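Local coordinates for glucanase (Clostridium thermocellum, PDB 5GXX), which is a family 9 endoglucanase that probably hydrolyses internal beta-1,4-glucosidic bonds of cellulose, at residues Ala287-Pro290 / Ala294-Asp297; Ser334-Ala339 / Gly420-Leu425. The protein carries 1 engineered substitution. One frame throughout, in Å; residues are numbered along the deposited sequence.

Contact 1 of 2, residues Ala287-Pro290 / Ala294-Asp297; sequences AYTP and AHLD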
loop_
_atom_site.group_PDB
_atom_site.type_symbol
_atom_site.label_atom_id
_atom_site.label_comp_id
_atom_site.label_asym_id
_atom_site.label_seq_id
_atom_site.Cartn_x
_atom_site.Cartn_y
_atom_site.Cartn_z
ATOM N N ALA A 287 46.971 -19.767 -13.345
ATOM C CA ALA A 287 46.903 -18.528 -14.116
ATOM C C ALA A 287 47.559 -17.412 -13.317
ATOM O O ALA A 287 47.463 -17.352 -12.093
ATOM C CB ALA A 287 45.456 -18.133 -14.420
ATOM N N TYR A 288 48.223 -16.521 -14.043
ATOM C CA TYR A 288 48.789 -15.328 -13.433
ATOM C C TYR A 288 48.211 -14.091 -14.100
ATOM O O TYR A 288 48.083 -14.022 -15.327
ATOM C CB TYR A 288 50.307 -15.283 -13.619
ATOM C CG TYR A 288 51.082 -15.812 -12.446
ATOM C CD1 TYR A 288 51.354 -17.173 -12.300
ATOM C CD2 TYR A 288 51.498 -14.935 -11.452
ATOM C CE1 TYR A 288 52.074 -17.640 -11.204
ATOM C CE2 TYR A 288 52.186 -15.397 -10.344
ATOM C CZ TYR A 288 52.491 -16.741 -10.228
ATOM O OH TYR A 288 53.175 -17.153 -9.102
ATOM N N THR A 289 47.874 -13.089 -13.302
ATOM C CA THR A 289 47.610 -11.778 -13.926
ATOM C C THR A 289 48.910 -11.179 -14.480
ATOM O O THR A 289 50.006 -11.512 -14.014
ATOM C CB THR A 289 46.980 -10.749 -12.959
ATOM O OG1 THR A 289 47.986 -10.292 -12.042
ATOM C CG2 THR A 289 45.839 -11.361 -12.172
ATOM N N PRO A 290 48.784 -10.294 -15.486
ATOM C CA PRO A 290 49.996 -9.658 -16.006
ATOM C C PRO A 290 50.727 -8.878 -14.925
ATOM O O PRO A 290 51.957 -8.777 -14.975
ATOM C CB PRO A 290 49.459 -8.736 -17.097
ATOM C CG PRO A 290 48.221 -9.429 -17.605
ATOM C CD PRO A 290 47.605 -9.977 -16.320
ATOM N N ALA A 294 49.041 -14.535 -8.672
ATOM C CA ALA A 294 48.625 -15.907 -9.000
ATOM C C ALA A 294 47.122 -15.897 -8.780
ATOM O O ALA A 294 46.672 -15.549 -7.682
ATOM C CB ALA A 294 49.364 -16.948 -8.116
ATOM N N HIS A 295 46.358 -16.231 -9.820
ATOM C CA HIS A 295 44.910 -16.006 -9.839
ATOM C C HIS A 295 44.162 -17.331 -10.051
ATOM O O HIS A 295 44.002 -17.834 -11.180
ATOM C CB HIS A 295 44.569 -14.990 -10.940
ATOM C CG HIS A 295 43.286 -14.244 -10.723
ATOM N ND1 HIS A 295 42.050 -14.830 -10.908
ATOM C CD2 HIS A 295 43.052 -12.953 -10.380
ATOM C CE1 HIS A 295 41.112 -13.933 -10.666
ATOM N NE2 HIS A 295 41.689 -12.790 -10.328
ATOM N N LEU A 296 43.748 -17.934 -8.942
ATOM C CA LEU A 296 43.255 -19.304 -9.013
ATOM C C LEU A 296 41.846 -19.431 -9.568
ATOM O O LEU A 296 41.563 -20.398 -10.288
ATOM C CB LEU A 296 43.365 -20.018 -7.653
ATOM C CG LEU A 296 42.908 -21.486 -7.578
ATOM C CD1 LEU A 296 43.914 -22.331 -8.363
ATOM C CD2 LEU A 296 42.794 -21.888 -6.117
ATOM N N ASP A 297 40.989 -18.473 -9.222
ATOM C CA ASP A 297 39.578 -18.581 -9.544
ATOM C C ASP A 297 38.991 -17.188 -9.476
ATOM O O ASP A 297 39.615 -16.282 -8.935
ATOM C CB ASP A 297 38.909 -19.500 -8.513
ATOM C CG ASP A 297 37.555 -20.051 -8.965
ATOM O OD1 ASP A 297 37.337 -20.313 -10.163
ATOM O OD2 ASP A 297 36.675 -20.226 -8.104
HETATM O O HOH W 1 44.239 -20.691 -12.649
#

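Contact 2 of 2, residues Ser334-Ala339 / Gly420-Leu425; sequences SQIDYA and GALCRL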
loop_
_atom_site.group_PDB
_atom_site.type_symbol
_atom_site.label_atom_id
_atom_site.label_comp_id
_atom_site.label_asym_id
_atom_site.label_seq_id
_atom_site.Cartn_x
_atom_site.Cartn_y
_atom_site.Cartn_z
ATOM N N SER A 334 56.054 -12.003 -3.127
ATOM C CA SER A 334 55.454 -11.308 -4.256
ATOM C C SER A 334 53.933 -11.260 -4.143
ATOM O O SER A 334 53.297 -10.291 -4.554
ATOM C CB SER A 334 55.880 -11.918 -5.597
ATOM O OG SER A 334 55.186 -13.114 -5.876
ATOM N N GLN A 335 53.352 -12.325 -3.588
ATOM C CA GLN A 335 51.891 -12.340 -3.471
ATOM C C GLN A 335 51.386 -11.445 -2.345
ATOM O O GLN A 335 50.393 -10.736 -2.503
ATOM C CB GLN A 335 51.357 -13.762 -3.274
ATOM C CG GLN A 335 51.757 -14.696 -4.416
ATOM C CD GLN A 335 51.343 -14.175 -5.776
ATOM O OE1 GLN A 335 50.155 -14.147 -6.105
ATOM N NE2 GLN A 335 52.319 -13.783 -6.578
ATOM N N ILE A 336 52.074 -11.468 -1.210
ATOM C CA ILE A 336 51.704 -10.554 -0.144
ATOM C C ILE A 336 51.871 -9.099 -0.594
ATOM O O ILE A 336 50.995 -8.266 -0.371
ATOM C CB ILE A 336 52.512 -10.839 1.154
ATOM C CG1 ILE A 336 52.297 -12.282 1.653
ATOM C CG2 ILE A 336 52.191 -9.771 2.217
ATOM C CD1 ILE A 336 50.833 -12.694 1.816
ATOM N N ASP A 337 52.999 -8.818 -1.256
ATOM C CA ASP A 337 53.251 -7.428 -1.664
ATOM C C ASP A 337 52.226 -6.955 -2.682
ATOM O O ASP A 337 51.807 -5.799 -2.646
ATOM C CB ASP A 337 54.682 -7.206 -2.188
ATOM C CG ASP A 337 55.737 -7.310 -1.085
ATOM O OD1 ASP A 337 55.375 -7.359 0.110
ATOM O OD2 ASP A 337 56.938 -7.375 -1.451
ATOM N N TYR A 338 51.775 -7.855 -3.560
ATOM C CA TYR A 338 50.699 -7.498 -4.483
ATOM C C TYR A 338 49.467 -7.044 -3.711
ATOM O O TYR A 338 48.895 -5.997 -3.989
ATOM C CB TYR A 338 50.348 -8.661 -5.422
ATOM C CG TYR A 338 49.344 -8.299 -6.495
ATOM C CD1 TYR A 338 48.023 -8.026 -6.171
ATOM C CD2 TYR A 338 49.721 -8.177 -7.828
ATOM C CE1 TYR A 338 47.087 -7.680 -7.139
ATOM C CE2 TYR A 338 48.794 -7.838 -8.804
ATOM C CZ TYR A 338 47.470 -7.625 -8.457
ATOM O OH TYR A 338 46.517 -7.236 -9.375
ATOM N N ALA A 339 49.080 -7.816 -2.699
ATOM C CA ALA A 339 47.916 -7.458 -1.873
ATOM C C ALA A 339 48.046 -6.113 -1.154
ATOM O O ALA A 339 47.047 -5.430 -0.902
ATOM C CB ALA A 339 47.664 -8.575 -0.866
ATOM N N GLY A 420 49.117 -15.394 8.720
ATOM C CA GLY A 420 50.322 -16.211 8.874
ATOM C C GLY A 420 51.470 -15.678 8.033
ATOM O O GLY A 420 52.612 -15.556 8.489
ATOM N N ALA A 421 51.190 -15.326 6.785
ATOM C CA ALA A 421 52.212 -14.710 5.935
ATOM C C ALA A 421 52.736 -13.354 6.419
ATOM O O ALA A 421 53.944 -13.085 6.334
ATOM C CB ALA A 421 51.688 -14.653 4.511
ATOM N N LEU A 422 51.858 -12.511 6.960
ATOM C CA LEU A 422 52.302 -11.250 7.560
ATOM C C LEU A 422 53.145 -11.498 8.814
ATOM O O LEU A 422 54.117 -10.778 9.063
ATOM C CB LEU A 422 51.132 -10.316 7.877
ATOM C CG LEU A 422 50.336 -9.798 6.680
ATOM C CD1 LEU A 422 49.022 -9.137 7.131
ATOM C CD2 LEU A 422 51.190 -8.828 5.852
ATOM N N CYS A 423 52.788 -12.507 9.596
ATOM C CA CYS A 423 53.658 -12.905 10.712
ATOM C C CYS A 423 55.078 -13.206 10.229
ATOM O O CYS A 423 56.041 -12.723 10.826
ATOM C CB CYS A 423 53.122 -14.134 11.443
ATOM S SG CYS A 423 51.692 -13.811 12.478
ATOM N N ARG A 424 55.223 -13.991 9.161
ATOM C CA ARG A 424 56.545 -14.293 8.621
ATOM C C ARG A 424 57.286 -13.028 8.187
ATOM O O ARG A 424 58.485 -12.864 8.461
ATOM C CB ARG A 424 56.415 -15.257 7.436
ATOM C CG ARG A 424 57.732 -15.600 6.742
ATOM C CD ARG A 424 58.780 -16.121 7.730
ATOM N NE ARG A 424 59.964 -16.545 6.990
ATOM C CZ ARG A 424 60.847 -15.697 6.457
ATOM N NH1 ARG A 424 60.726 -14.378 6.601
ATOM N NH2 ARG A 424 61.877 -16.178 5.768
ATOM N N LEU A 425 56.583 -12.119 7.513
ATOM C CA LEU A 425 57.260 -10.945 6.975
ATOM C C LEU A 425 57.635 -9.936 8.056
ATOM O O LEU A 425 58.711 -9.332 7.998
ATOM C CB LEU A 425 56.434 -10.328 5.848
ATOM C CG LEU A 425 56.587 -11.131 4.553
ATOM C CD1 LEU A 425 55.388 -10.912 3.632
ATOM C CD2 LEU A 425 57.916 -10.832 3.841
#

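Contact 1 of 2, residues Ala287-Pro290 / Ala294-Asp297
Tyr288 lays one face of its ring against Ala294, and the two backbones form a single beta bridge here. The bond from CA to CB of Tyr288 points away from 294-297, yet the ring comes back over Ala294. Beneath Ala294, Tyr288 CE2 lies 3.7 Å from Ala294 N. Further along, Tyr288 CZ is 3.8 Å from Ala294 CB. Ala294 CA stands 3.9 Å from the centroid of the Tyr288 ring and 15° off the normal, a CH-pi contact. At the tip, OH still touches the same methyl group while hydrogen-bonding to Trp276 O. The backbones are joined directly by His295 N to Ala287 O, 2.8 Å with a nearly straight N-H...O angle of 176°. Beside it a water accepts from Ala287 N at 3.0 Å and donates to His295 O at 3.2 Å, standing in for a second direct bond between these residues. His295 has its CG anti to the backbone N (chi1 -156°), which brings the imidazole to Thr289. There Thr289 CG2 approaches His295 CD2 obliquely at 3.7 Å, the two side chains crossing at about a right angle. Backbone and water thus pair the two arms of the loop. With Tyr288 OH bonded to Trp276 O, Thr289 OG1 to Asp396 and Leu293 N, and His295 NE2 to Pro392 O, the apolar contacts form without leaving those polar groups unpaired.

Contact 2 of 2, residues Ser334-Ala339 / Gly420-Leu425
Ile336 meets three residues of helix 420-425, and every side-chain contact between the segments runs through it. With CG1 beside the backbone N and CG2 anti to that N (chi1 -59°), the longer branch ends on Ala421, its CG1 also near Leu425, and CG2 meets both leucines. Ile336 CD1 ends against Ala421 CB at 3.4 Å, tighter than usual van der Waals contact, while Ile336 CG1 lies 3.8 Å from Ala421 CB and 3.9 Å from Leu425 CD1. Ile336 CG2 is 3.7 Å from Leu425 CD1 and 3.9 Å from Leu422 CD2. The orientations differ: Ile336 and Leu425 lie alongside, running in opposing senses, and Ile336 CB is 3.8 Å from Leu425 CD1, whereas Ile336 and Leu422 cross obliquely and meet through one methyl pair. No hydrogen bond spans the segments. Thr306 of helix 301-318 touches Ile336, and Ala10 and Ala14 of helix 7-20 touch Leu422, adding further helices around the contact. The axes of the two short segments approach to 10.8 Å at a steep crossing of -105°, and contact is confined to a small patch. Both helices belong to the family 9 region, whose known fold is an (alpha/alpha)6 barrel, and they meet here steeply through apolar side chains alone.

In the fold
Contact 1 and contact 2 lie in series along the chain, within the family 9 region and on the same side of the chain's centre, their centres about 17 Å apart. Contact 1 belongs to the loop between helix 263-276 and helix 301-318; contact 2 joins helix 322-340 to helix 412-429. They meet directly through Gln335, whose OE1 lies 2.8 Å from Ala294 N in a probable hydrogen bond, and through packing of Thr289 on Tyr338. Helix 322-340 thus presents Ile336 to helix 412-429 and Gln335 to the loop, so that one helix links the loop to the helical core of the probable catalytic domain.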